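Local coordinates for CBS domain-containing predicted protein TM0935 (Thermotoga maritima, PDB 1O50), which is of unknown function but carries a tandem pair of CBS domains, a module that in relatives often binds adenosine-type nucleotides and regulates other proteins, at residues 65-68 / 69-73; 32-35 / 36-39; 13-16 / 17-21; 147-150 / 151-155; 114-117 / 118-122. One frame throughout, in Å; residues are numbered along the deposited sequence. Where two conformers were deposited one is given.

Contact 1 (65-68 / 69-73); sequences VMHL and LKVSG
S72 grips the carbonyl of L68 twice: its OG lies 2.5 Å from L68 O, a short hydrogen bond, and its N donates to L68 O over 2.9 Å, the two donors arriving from opposite faces of the carbonyl plane. With OG beside its own backbone N (chi1 -56°), the hydroxyl is folded back against the preceding turn. One residue earlier, V71 CG2 sits over a face of the H67 imidazole, 4.0 Å from the ring centroid of H67 and displaced toward the rim, a CH-pi contact. V71 N also donates to H67 O in a nearly straight bond (172°), so ring and backbone join the same two residues. These are one-turn contacts along helix 65-77, which follows strand 58-64 in the CBS fold. The bent side chain of M66 crosses two partners, its SD 3.9 Å from L69 CD2 and its CG 3.7 Å from K70 CE, while the extended lysine runs its CG past M66 O at 3.3 Å. Farther out, H67 NE2 makes a weak hydrogen bond to I101 O, and L68 packs against I42 of helix 35-44. S72 OG is also hydrogen-bonded to W152 NE1 of the second subunit.

Contact 2 (32-35 / 36-39); sequences DTPI and EEIV
The extended side chain of E37 lies against T33 and P34 and can be followed atom by atom. CB stands 3.4 Å from P34 O and close to the methyl of T33; CG keeps beside that methyl, and CD meets T33 CG2 at 3.9 Å. At the tip, OE1 comes within 3.6 Å of P34 CD, while OE2 takes a weak bond from a water that also donates to T33 OG1 at 3.0 Å. The T33 hydroxyl accepts from E30 N as well. With T33 CG2 anti to the backbone N (OG1 chi1 -65°), the methyl faces the helix and is flanked by E37 and by I38, whose CG1 lies 3.9 Å from T33 CG2 and 3.5 Å from P34 O. With an alanine at I38, the T33 methyl would probably lose its partner on that side, opening a gap next to A98. I38 N donates to P34 O over 3.1 Å, E37 N only weakly, and V39 N bonds to I35 O. I35 and V39 turn to L68 and to W152 of the second subunit. P34 thus occupies the N-cap position of helix 35-44, the helix that leads into strand 50-55 of the CBS fold.

Contact 3 (13-16 / 17-21); sequences MKVK and DVCKL
V15 O is held by two backbone donors of the following turn. C19 N approaches it almost straight on, 2.9 Å from V15 O with a C=O...N angle of 177°, whereas V18 N, 3.0 Å from V15 O, comes from well above the carbonyl plane (55° out of it). The thiol of C19 leans back over the same carbonyl, and C19 CB packs on V15 CG1 at 4.0 Å. Ahead of this, K14 and D17 are tied reciprocally: D17 N donates to K14 O at 2.9 Å, and K14 N returns a bond of 2.8 Å to D17 OD2, meeting it on the anti side and somewhat out of the carboxylate plane. This is a short, weakly bonded helix, 15-18, running straight into a type I turn from V18 to L21, where L21 N reaches V18 O. In the CBS pair it wedges between helices 114-124 and 144-153, V15 also lying on L142 of strand 138-143. The other carboxylate oxygen of D17 is taken by a salt bridge, K16 NZ standing 3.0 Å from D17 OD1 on the syn side. The lysine's CG lies between its backbone N and carbonyl carbon (chi1 67°), and its chain runs alongside the aspartate before bending at chi4 to bring the ammonium round. Replacing D17 by a leucine would probably leave K14 N without its acceptor and the K16 ammonium without its counter-charge, setting the lysine free to turn. Backbone hydrogen bonds between V15 and T112 and between K16 and M110 bind the turn to the neighbouring loop.

Contact 4 (147-150 / 151-155); sequences ILLA and LWKGR
The indole of W152 has the carbonyl of L148 at its edge, close to the ring plane, with W152 CD1 3.4 Å from L148 O. That same oxygen accepts from W152 N at 3.0 Å. L148 and W152 lie side by side, L148 CD2 coming 4.2 Å from W152 CD1, while W152 NE1 is hydrogen-bonded to S72 OG of the second subunit. In the dimer F76 of the second subunit meets the indole edge-to-face. These residues belong to the last turns of helix 144-153, the final helix of the CBS pair, and here it faces the partner chain. On another side of the helix, I147 and L151 point the same way, with I147 CG2 3.9 Å from L151 CD1. L149 crosses K153 instead, its CD2 3.7 Å from K153 CG. Bends at chi2 (-53°) and chi3 carry the lysine's ammonium off to salt bridges with D40 and E36 of the second subunit. The regular bonds of the helix continue through K153 N to L149 O at 2.9 Å and then fade, G154 N reaching A150 O only weakly. L151 packs on H10, a residue of the expression tag, and on M13, and L149 and A150 lie against L21.

Contact 5 (114-117 / 118-122); sequences LEEA and LKLMI
Four successive i to i+4 bonds run from L114 to M121, L118 N standing 3.0 Å from L114 O and M121 N 3.0 Å from A117 O, so the backbone is a regular alpha-helix. The side chains of the later turn settle on the carbonyls of the earlier one. L120 CG lies 3.3 Å from E116 O, and M121 CG 3.4 Å from A117 O; in both residues CG is beside the backbone N (chi1 -75° in L120), which brings it back toward the preceding turn. K119 CB rests 3.5 Å from both E115 O and E116 O. E116 is modelled in two conformers; in one of them its carboxylate bends across the turn, OE2 3.6 Å from K119 CD and also near L120 CG, a contact that is correspondingly doubtful. The K119 ammonium has a long, weak ion pair with D123. Buried A117 offers only a methyl, which packs on V108. Helix 114-124 presents M121 to S144 at the start of helix 144-153 and, with L120, to M129 of strand 128-132, while L118 packs on G73, and K119 on F79, both of the second subunit.

In the fold
Along the chain the order is contact 3, 2, 1, 5, 4, but in space they form two groups. Contacts 1 and 2, on helices 65-77 and 35-44, have centres about 13 Å apart and touch through L68. Contacts 3, 4 and 5 cluster with centres about 11 to 14 Å apart: V18 meets L114 and A150, and I147 meets L114, L118 and M121. The N-terminal turn 13-21 is thus built into the other half of the chain, about 29 Å from contact 1 between centres. Contacts 1 and 2 meet helix 144-153 of the second subunit, consistent with a head-to-tail pairing, the first half of one chain meeting the second half of the other.

Contact 1 (65-68 / 69-73)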
loop_
_atom_site.group_PDB
_atom_site.type_symbol
_atom_site.label_atom_id
_atom_site.label_comp_id
_atom_site.label_asym_id
_atom_site.label_seq_id
_atom_site.Cartn_x
_atom_site.Cartn_y
_atom_site.Cartn_z
ATOM N N VAL A 65 -6.048 1.132 3.491
ATOM C CA VAL A 65 -5.942 2.468 2.957
ATOM C C VAL A 65 -6.541 2.553 1.549
ATOM O O VAL A 65 -7.103 3.590 1.183
ATOM C CB VAL A 65 -4.511 2.926 2.948
ATOM C CG1 VAL A 65 -4.356 4.215 2.096
ATOM C CG2 VAL A 65 -4.070 3.147 4.368
ATOM N N MET A 66 -6.472 1.470 0.771
ATOM C CA MET A 66 -7.018 1.538 -0.593
ATOM C C MET A 66 -8.548 1.534 -0.520
ATOM O O MET A 66 -9.245 2.076 -1.429
ATOM C CB MET A 66 -6.492 0.395 -1.476
ATOM C CG MET A 66 -7.219 0.251 -2.839
ATOM S SD MET A 66 -6.956 1.723 -4.017
ATOM C CE MET A 66 -5.390 1.346 -4.622
ATOM N N HIS A 67 -9.102 0.876 0.498
ATOM C CA HIS A 67 -10.554 0.944 0.693
ATOM C C HIS A 67 -10.980 2.407 1.034
ATOM O O HIS A 67 -11.936 2.903 0.475
ATOM C CB HIS A 67 -11.027 -0.017 1.769
ATOM C CG HIS A 67 -12.511 0.016 2.005
ATOM N ND1 HIS A 67 -13.440 -0.259 1.019
ATOM C CD2 HIS A 67 -13.219 0.224 3.143
ATOM C CE1 HIS A 67 -14.659 -0.205 1.544
ATOM N NE2 HIS A 67 -14.549 0.113 2.829
ATOM N N LEU A 68 -10.221 3.087 1.891
ATOM C CA LEU A 68 -10.468 4.480 2.271
ATOM C C LEU A 68 -10.339 5.420 1.067
ATOM O O LEU A 68 -11.120 6.374 0.904
ATOM C CB LEU A 68 -9.487 4.900 3.382
ATOM C CG LEU A 68 -9.664 6.275 4.024
ATOM C CD1 LEU A 68 -11.121 6.558 4.415
ATOM C CD2 LEU A 68 -8.732 6.427 5.251
ATOM N N LEU A 69 -9.385 5.112 0.190
ATOM C CA LEU A 69 -9.177 5.875 -1.033
ATOM C C LEU A 69 -10.410 5.706 -1.940
ATOM O O LEU A 69 -10.914 6.677 -2.496
ATOM C CB LEU A 69 -7.902 5.388 -1.730
ATOM C CG LEU A 69 -7.381 6.217 -2.891
ATOM C CD1 LEU A 69 -6.890 7.584 -2.358
ATOM C CD2 LEU A 69 -6.275 5.503 -3.696
ATOM N N LYS A 70 -10.930 4.489 -2.034
ATOM C CA LYS A 70 -12.071 4.199 -2.870
ATOM C C LYS A 70 -13.344 4.890 -2.323
ATOM O O LYS A 70 -14.102 5.507 -3.062
ATOM C CB LYS A 70 -12.279 2.676 -3.029
ATOM C CG LYS A 70 -11.278 2.019 -3.967
ATOM C CD LYS A 70 -11.437 0.509 -3.957
ATOM C CE LYS A 70 -10.361 -0.185 -4.799
ATOM N NZ LYS A 70 -10.470 -1.714 -4.713
ATOM N N VAL A 71 -13.553 4.756 -1.022
ATOM C CA VAL A 71 -14.649 5.405 -0.311
ATOM C C VAL A 71 -14.584 6.926 -0.577
ATOM O O VAL A 71 -15.607 7.583 -0.773
ATOM C CB VAL A 71 -14.531 5.071 1.217
ATOM C CG1 VAL A 71 -15.274 6.075 2.052
ATOM C CG2 VAL A 71 -15.019 3.663 1.479
ATOM N N SER A 72 -13.363 7.465 -0.590
ATOM C CA SER A 72 -13.126 8.893 -0.733
ATOM C C SER A 72 -13.429 9.354 -2.141
ATOM O O SER A 72 -14.110 10.333 -2.295
ATOM C CB SER A 72 -11.710 9.287 -0.305
ATOM O OG SER A 72 -11.483 8.851 1.021
ATOM N N GLY A 73 -12.979 8.631 -3.166
ATOM C CA GLY A 73 -13.298 8.946 -4.534
ATOM C C GLY A 73 -14.771 8.959 -4.862
ATOM O O GLY A 73 -15.213 9.746 -5.704
#

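Contact 2 (32-35 / 36-39)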
loop_
_atom_site.group_PDB
_atom_site.type_symbol
_atom_site.label_atom_id
_atom_site.label_comp_id
_atom_site.label_asym_id
_atom_site.label_seq_id
_atom_site.Cartn_x
_atom_site.Cartn_y
_atom_site.Cartn_z
ATOM N N ASP A 32 -16.886 4.749 16.338
ATOM C CA ASP A 32 -17.381 6.121 16.145
ATOM C C ASP A 32 -16.275 7.116 15.841
ATOM O O ASP A 32 -16.495 8.318 15.875
ATOM C CB ASP A 32 -18.181 6.620 17.353
ATOM C CG ASP A 32 -17.339 6.757 18.615
ATOM O OD1 ASP A 32 -16.178 6.345 18.631
ATOM O OD2 ASP A 32 -17.759 7.268 19.664
ATOM N N THR A 33 -15.078 6.614 15.567
ATOM C CA THR A 33 -13.947 7.450 15.218
ATOM C C THR A 33 -14.199 8.104 13.848
ATOM O O THR A 33 -14.466 7.397 12.880
ATOM C CB THR A 33 -12.659 6.604 15.198
ATOM O OG1 THR A 33 -12.347 6.105 16.531
ATOM C CG2 THR A 33 -11.493 7.501 14.820
ATOM N N PRO A 34 -14.165 9.441 13.777
ATOM C CA PRO A 34 -14.370 10.133 12.517
ATOM C C PRO A 34 -13.296 9.827 11.480
ATOM O O PRO A 34 -12.154 9.636 11.798
ATOM C CB PRO A 34 -14.325 11.610 12.920
ATOM C CG PRO A 34 -14.691 11.604 14.353
ATOM C CD PRO A 34 -14.012 10.388 14.902
ATOM N N ILE A 35 -13.686 9.820 10.212
ATOM C CA ILE A 35 -12.784 9.431 9.153
ATOM C C ILE A 35 -11.645 10.401 9.099
ATOM O O ILE A 35 -10.490 10.001 8.893
ATOM C CB ILE A 35 -13.540 9.351 7.833
ATOM C CG1 ILE A 35 -14.471 8.136 7.890
ATOM C CG2 ILE A 35 -12.578 9.255 6.654
ATOM C CD1 ILE A 35 -15.440 7.994 6.685
ATOM N N GLU A 36 -11.925 11.678 9.342
ATOM C CA GLU A 36 -10.825 12.658 9.389
ATOM C C GLU A 36 -9.765 12.256 10.468
ATOM O O GLU A 36 -8.563 12.369 10.245
ATOM C CB GLU A 36 -11.355 14.059 9.610
ATOM C CG GLU A 36 -10.226 15.083 9.514
ATOM C CD GLU A 36 -10.597 16.556 9.702
ATOM O OE1 GLU A 36 -11.765 16.916 9.649
ATOM O OE2 GLU A 36 -9.671 17.400 9.890
ATOM N N GLU A 37 -10.196 11.737 11.610
ATOM C CA GLU A 37 -9.218 11.320 12.649
ATOM C C GLU A 37 -8.463 10.060 12.194
ATOM O O GLU A 37 -7.329 9.841 12.511
ATOM C CB GLU A 37 -9.913 11.081 13.956
ATOM C CG GLU A 37 -8.973 10.767 15.117
ATOM C CD GLU A 37 -9.722 10.527 16.426
ATOM O OE1 GLU A 37 -10.886 11.000 16.548
ATOM O OE2 GLU A 37 -9.134 9.864 17.338
ATOM N N ILE A 38 -9.105 9.220 11.402
ATOM C CA ILE A 38 -8.433 8.038 10.860
ATOM C C ILE A 38 -7.323 8.450 9.946
ATOM O O ILE A 38 -6.202 7.945 10.056
ATOM C CB ILE A 38 -9.434 7.138 10.106
ATOM C CG1 ILE A 38 -10.425 6.636 11.123
ATOM C CG2 ILE A 38 -8.677 5.996 9.426
ATOM C CD1 ILE A 38 -11.583 5.754 10.605
ATOM N N VAL A 39 -7.607 9.435 9.088
ATOM C CA VAL A 39 -6.593 10.049 8.258
ATOM C C VAL A 39 -5.465 10.672 9.093
ATOM O O VAL A 39 -4.285 10.493 8.788
ATOM C CB VAL A 39 -7.273 11.053 7.268
ATOM C CG1 VAL A 39 -6.283 11.814 6.530
ATOM C CG2 VAL A 39 -8.178 10.316 6.298
HETATM O O HOH W 1 -11.651 8.092 18.723
#

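Contact 3 (13-16 / 17-21)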
loop_
_atom_site.group_PDB
_atom_site.type_symbol
_atom_site.label_atom_id
_atom_site.label_comp_id
_atom_site.label_asym_id
_atom_site.label_seq_id
_atom_site.Cartn_x
_atom_site.Cartn_y
_atom_site.Cartn_z
ATOM N N MET A 13 8.390 -21.298 7.133
ATOM C CA MET A 13 8.251 -20.112 7.983
ATOM C C MET A 13 6.806 -19.891 8.448
ATOM O O MET A 13 5.851 -20.215 7.750
ATOM C CB MET A 13 8.716 -18.848 7.243
ATOM C CG MET A 13 10.226 -18.734 7.082
ATOM S SD MET A 13 10.779 -17.416 5.980
ATOM C CE MET A 13 10.465 -18.066 4.445
ATOM N N LYS A 14 6.668 -19.330 9.637
ATOM C CA LYS A 14 5.372 -18.966 10.181
ATOM C C LYS A 14 5.293 -17.479 10.491
ATOM O O LYS A 14 6.319 -16.772 10.484
ATOM C CB LYS A 14 5.094 -19.809 11.415
ATOM C CG LYS A 14 4.705 -21.230 11.016
ATOM C CD LYS A 14 5.160 -22.294 12.015
ATOM C CE LYS A 14 4.337 -22.374 13.269
ATOM N NZ LYS A 14 4.597 -23.686 13.939
ATOM N N VAL A 15 4.082 -16.999 10.782
ATOM C CA VAL A 15 3.899 -15.572 11.023
ATOM C C VAL A 15 4.841 -15.124 12.148
ATOM O O VAL A 15 5.455 -14.054 12.055
ATOM C CB VAL A 15 2.397 -15.208 11.292
ATOM C CG1 VAL A 15 2.252 -13.846 11.959
ATOM C CG2 VAL A 15 1.623 -15.221 9.979
ATOM N N LYS A 16 4.982 -15.962 13.170
ATOM C CA LYS A 16 5.835 -15.656 14.319
ATOM C C LYS A 16 7.305 -15.347 13.947
ATOM O O LYS A 16 7.997 -14.627 14.679
ATOM C CB LYS A 16 5.779 -16.809 15.319
ATOM C CG LYS A 16 6.398 -18.128 14.837
ATOM C CD LYS A 16 6.402 -19.187 15.947
ATOM C CE LYS A 16 7.267 -20.420 15.604
ATOM N NZ LYS A 16 8.772 -20.145 15.488
ATOM N N ASP A 17 7.772 -15.909 12.840
ATOM C CA ASP A 17 9.148 -15.697 12.364
ATOM C C ASP A 17 9.337 -14.368 11.613
ATOM O O ASP A 17 10.465 -13.914 11.459
ATOM C CB ASP A 17 9.590 -16.849 11.422
ATOM C CG ASP A 17 9.359 -18.235 12.019
ATOM O OD1 ASP A 17 9.695 -18.462 13.188
ATOM O OD2 ASP A 17 8.839 -19.173 11.382
ATOM N N VAL A 18 8.241 -13.782 11.116
ATOM C CA VAL A 18 8.253 -12.609 10.230
ATOM C C VAL A 18 7.684 -11.325 10.878
ATOM O O VAL A 18 8.149 -10.229 10.594
ATOM C CB VAL A 18 7.465 -12.955 8.946
ATOM C CG1 VAL A 18 7.340 -11.792 8.030
ATOM C CG2 VAL A 18 8.147 -14.160 8.243
ATOM N N CYS A 19 6.740 -11.483 11.798
ATOM C CA CYS A 19 6.004 -10.356 12.393
ATOM C C CYS A 19 6.795 -9.456 13.364
ATOM O O CYS A 19 6.277 -8.450 13.863
ATOM C CB CYS A 19 4.740 -10.876 13.095
ATOM S SG CYS A 19 5.012 -11.688 14.660
ATOM N N LYS A 20 8.046 -9.786 13.613
ATOM C CA LYS A 20 8.899 -8.924 14.429
ATOM C C LYS A 20 10.135 -8.426 13.658
ATOM O O LYS A 20 11.009 -7.827 14.233
ATOM C CB LYS A 20 9.280 -9.630 15.714
ATOM C CG LYS A 20 8.488 -9.188 16.926
ATOM C CD LYS A 20 8.769 -10.117 18.071
ATOM C CE LYS A 20 8.455 -9.500 19.455
ATOM N NZ LYS A 20 9.675 -8.987 20.180
ATOM N N LEU A 21 10.158 -8.619 12.341
ATOM C CA LEU A 21 11.336 -8.274 11.543
ATOM C C LEU A 21 11.477 -6.741 11.374
ATOM O O LEU A 21 12.582 -6.239 11.183
ATOM C CB LEU A 21 11.287 -8.966 10.165
ATOM C CG LEU A 21 11.428 -10.496 10.222
ATOM C CD1 LEU A 21 11.230 -11.094 8.848
ATOM C CD2 LEU A 21 12.746 -10.889 10.780
#

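Contact 4 (147-150 / 151-155)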
loop_
_atom_site.group_PDB
_atom_site.type_symbol
_atom_site.label_atom_id
_atom_site.label_comp_id
_atom_site.label_asym_id
_atom_site.label_seq_id
_atom_site.Cartn_x
_atom_site.Cartn_y
_atom_site.Cartn_z
ATOM N N ILE A 147 7.259 -9.680 4.919
ATOM C CA ILE A 147 7.255 -10.867 4.075
ATOM C C ILE A 147 8.338 -10.751 3.032
ATOM O O ILE A 147 9.079 -11.701 2.815
ATOM C CB ILE A 147 5.870 -11.120 3.460
ATOM C CG1 ILE A 147 4.846 -11.417 4.552
ATOM C CG2 ILE A 147 5.876 -12.326 2.510
ATOM C CD1 ILE A 147 3.492 -11.747 4.050
ATOM N N LEU A 148 8.460 -9.581 2.412
ATOM C CA LEU A 148 9.496 -9.357 1.421
ATOM C C LEU A 148 10.897 -9.484 1.991
ATOM O O LEU A 148 11.760 -10.082 1.362
ATOM C CB LEU A 148 9.340 -8.002 0.730
ATOM C CG LEU A 148 8.114 -7.942 -0.187
ATOM C CD1 LEU A 148 7.866 -6.497 -0.700
ATOM C CD2 LEU A 148 8.178 -8.927 -1.384
ATOM N N LEU A 149 11.097 -8.911 3.168
ATOM C CA LEU A 149 12.346 -8.982 3.869
ATOM C C LEU A 149 12.746 -10.449 4.072
ATOM O O LEU A 149 13.839 -10.860 3.704
ATOM C CB LEU A 149 12.193 -8.276 5.209
ATOM C CG LEU A 149 13.473 -7.940 6.005
ATOM C CD1 LEU A 149 13.126 -7.063 7.133
ATOM C CD2 LEU A 149 14.269 -9.223 6.514
ATOM N N ALA A 150 11.855 -11.215 4.690
ATOM C CA ALA A 150 12.049 -12.639 4.944
ATOM C C ALA A 150 12.462 -13.402 3.711
ATOM O O ALA A 150 13.380 -14.197 3.732
ATOM C CB ALA A 150 10.747 -13.224 5.423
ATOM N N LEU A 151 11.731 -13.175 2.629
ATOM C CA LEU A 151 11.928 -13.960 1.419
ATOM C C LEU A 151 13.193 -13.633 0.669
ATOM O O LEU A 151 13.873 -14.543 0.205
ATOM C CB LEU A 151 10.733 -13.823 0.508
ATOM C CG LEU A 151 9.452 -14.484 1.040
ATOM C CD1 LEU A 151 8.352 -14.107 0.050
ATOM C CD2 LEU A 151 9.583 -15.978 1.214
ATOM N N TRP A 152 13.528 -12.347 0.572
ATOM C CA TRP A 152 14.668 -11.912 -0.221
ATOM C C TRP A 152 15.968 -11.696 0.527
ATOM O O TRP A 152 17.032 -11.682 -0.104
ATOM C CB TRP A 152 14.325 -10.622 -0.933
ATOM C CG TRP A 152 13.328 -10.846 -2.047
ATOM C CD1 TRP A 152 12.018 -10.537 -2.004
ATOM C CD2 TRP A 152 13.565 -11.435 -3.336
ATOM N NE1 TRP A 152 11.409 -10.928 -3.170
ATOM C CE2 TRP A 152 12.343 -11.469 -4.004
ATOM C CE3 TRP A 152 14.698 -11.934 -3.994
ATOM C CZ2 TRP A 152 12.204 -11.968 -5.320
ATOM C CZ3 TRP A 152 14.576 -12.415 -5.290
ATOM C CH2 TRP A 152 13.328 -12.442 -5.931
ATOM N N LYS A 153 15.894 -11.544 1.844
ATOM C CA LYS A 153 17.091 -11.438 2.680
ATOM C C LYS A 153 17.547 -12.799 3.209
ATOM O O LYS A 153 18.660 -12.929 3.690
ATOM C CB LYS A 153 16.845 -10.526 3.856
ATOM C CG LYS A 153 16.446 -9.101 3.524
ATOM C CD LYS A 153 17.421 -8.397 2.541
ATOM C CE LYS A 153 18.777 -8.117 3.160
ATOM N NZ LYS A 153 19.699 -7.507 2.168
ATOM N N GLY A 154 16.653 -13.799 3.168
ATOM C CA GLY A 154 16.986 -15.139 3.609
ATOM C C GLY A 154 17.512 -15.936 2.431
ATOM O O GLY A 154 17.597 -15.419 1.314
ATOM N N ARG A 155 17.891 -17.186 2.670
ATOM C CA ARG A 155 18.537 -17.995 1.648
ATOM C C ARG A 155 17.537 -18.305 0.579
ATOM O O ARG A 155 16.438 -18.707 0.890
ATOM C CB ARG A 155 19.107 -19.307 2.206
ATOM C CG ARG A 155 20.073 -19.949 1.253
ATOM C CD ARG A 155 20.728 -21.227 1.723
ATOM N NE ARG A 155 19.832 -22.373 1.610
ATOM C CZ ARG A 155 20.174 -23.613 1.926
ATOM N NH1 ARG A 155 21.394 -23.867 2.359
ATOM N NH2 ARG A 155 19.288 -24.589 1.821
#

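Contact 5 (114-117 / 118-122)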
loop_
_atom_site.group_PDB
_atom_site.type_symbol
_atom_site.label_atom_id
_atom_site.label_comp_id
_atom_site.label_asym_id
_atom_site.label_seq_id
_atom_site.Cartn_x
_atom_site.Cartn_y
_atom_site.Cartn_z
ATOM N N LEU A 114 3.540 -18.642 6.761
ATOM C CA LEU A 114 3.804 -17.435 6.004
ATOM C C LEU A 114 3.085 -17.430 4.635
ATOM O O LEU A 114 2.544 -16.403 4.202
ATOM C CB LEU A 114 5.307 -17.247 5.764
ATOM C CG LEU A 114 5.730 -15.908 5.178
ATOM C CD1 LEU A 114 5.389 -14.788 6.174
ATOM C CD2 LEU A 114 7.240 -15.902 4.885
ATOM N N GLU A 115 3.105 -18.569 3.958
ATOM C CA GLU A 115 2.456 -18.668 2.664
ATOM C C GLU A 115 0.941 -18.449 2.679
ATOM O O GLU A 115 0.397 -17.919 1.695
ATOM C CB GLU A 115 2.780 -19.985 1.982
ATOM C CG GLU A 115 2.623 -21.216 2.817
ATOM C CD GLU A 115 2.623 -22.474 1.955
ATOM O OE1 GLU A 115 2.471 -23.593 2.523
ATOM O OE2 GLU A 115 2.760 -22.344 0.705
ATOM N N GLU A 116 0.263 -18.886 3.747
ATOM C CA GLU A 116 -1.175 -18.597 3.891
ATOM C C GLU A 116 -1.410 -17.115 4.134
ATOM O O GLU A 116 -2.388 -16.575 3.616
ATOM C CB GLU A 116 -1.925 -19.460 4.930
ATOM C CG GLU A 116 -3.265 -18.861 5.464
ATOM C CD GLU A 116 -4.478 -18.774 4.485
ATOM O OE1 GLU A 116 -5.641 -18.972 4.955
ATOM O OE2 GLU A 116 -4.322 -18.488 3.271
ATOM N N ALA A 117 -0.514 -16.461 4.874
ATOM C CA ALA A 117 -0.588 -15.020 5.108
ATOM C C ALA A 117 -0.390 -14.159 3.836
ATOM O O ALA A 117 -1.044 -13.121 3.661
ATOM C CB ALA A 117 0.409 -14.626 6.156
ATOM N N LEU A 118 0.533 -14.582 2.971
ATOM C CA LEU A 118 0.789 -13.930 1.681
ATOM C C LEU A 118 -0.412 -14.137 0.775
ATOM O O LEU A 118 -0.805 -13.229 0.055
ATOM C CB LEU A 118 2.083 -14.491 1.032
ATOM C CG LEU A 118 2.447 -13.984 -0.385
ATOM C CD1 LEU A 118 3.934 -13.975 -0.650
ATOM C CD2 LEU A 118 1.760 -14.828 -1.483
ATOM N N LYS A 119 -0.999 -15.321 0.801
ATOM C CA LYS A 119 -2.184 -15.608 0.002
ATOM C C LYS A 119 -3.337 -14.702 0.403
ATOM O O LYS A 119 -4.026 -14.170 -0.440
ATOM C CB LYS A 119 -2.606 -17.062 0.142
ATOM C CG LYS A 119 -3.882 -17.405 -0.606
ATOM C CD LYS A 119 -4.376 -18.824 -0.292
ATOM C CE LYS A 119 -5.774 -19.069 -0.855
ATOM N NZ LYS A 119 -5.769 -19.234 -2.339
ATOM N N LEU A 120 -3.526 -14.538 1.704
ATOM C CA LEU A 120 -4.552 -13.646 2.258
ATOM C C LEU A 120 -4.345 -12.218 1.820
ATOM O O LEU A 120 -5.281 -11.540 1.434
ATOM C CB LEU A 120 -4.536 -13.697 3.804
ATOM C CG LEU A 120 -5.140 -14.964 4.420
ATOM C CD1 LEU A 120 -4.859 -14.957 5.930
ATOM C CD2 LEU A 120 -6.640 -15.084 4.148
ATOM N N MET A 121 -3.121 -11.738 1.922
ATOM C CA MET A 121 -2.828 -10.410 1.485
ATOM C C MET A 121 -3.215 -10.219 0.052
ATOM O O MET A 121 -3.908 -9.272 -0.286
ATOM C CB MET A 121 -1.359 -10.108 1.632
ATOM C CG MET A 121 -0.973 -9.826 3.038
ATOM S SD MET A 121 0.641 -9.112 3.185
ATOM C CE MET A 121 0.772 -9.339 4.902
ATOM N N ILE A 122 -2.755 -11.121 -0.790
ATOM C CA ILE A 122 -3.023 -11.003 -2.221
ATOM C C ILE A 122 -4.510 -11.112 -2.569
ATOM O O ILE A 122 -5.045 -10.264 -3.296
ATOM C CB ILE A 122 -2.167 -12.000 -3.006
ATOM C CG1 ILE A 122 -0.695 -11.557 -2.949
ATOM C CG2 ILE A 122 -2.613 -12.005 -4.476
ATOM C CD1 ILE A 122 0.324 -12.641 -3.311
#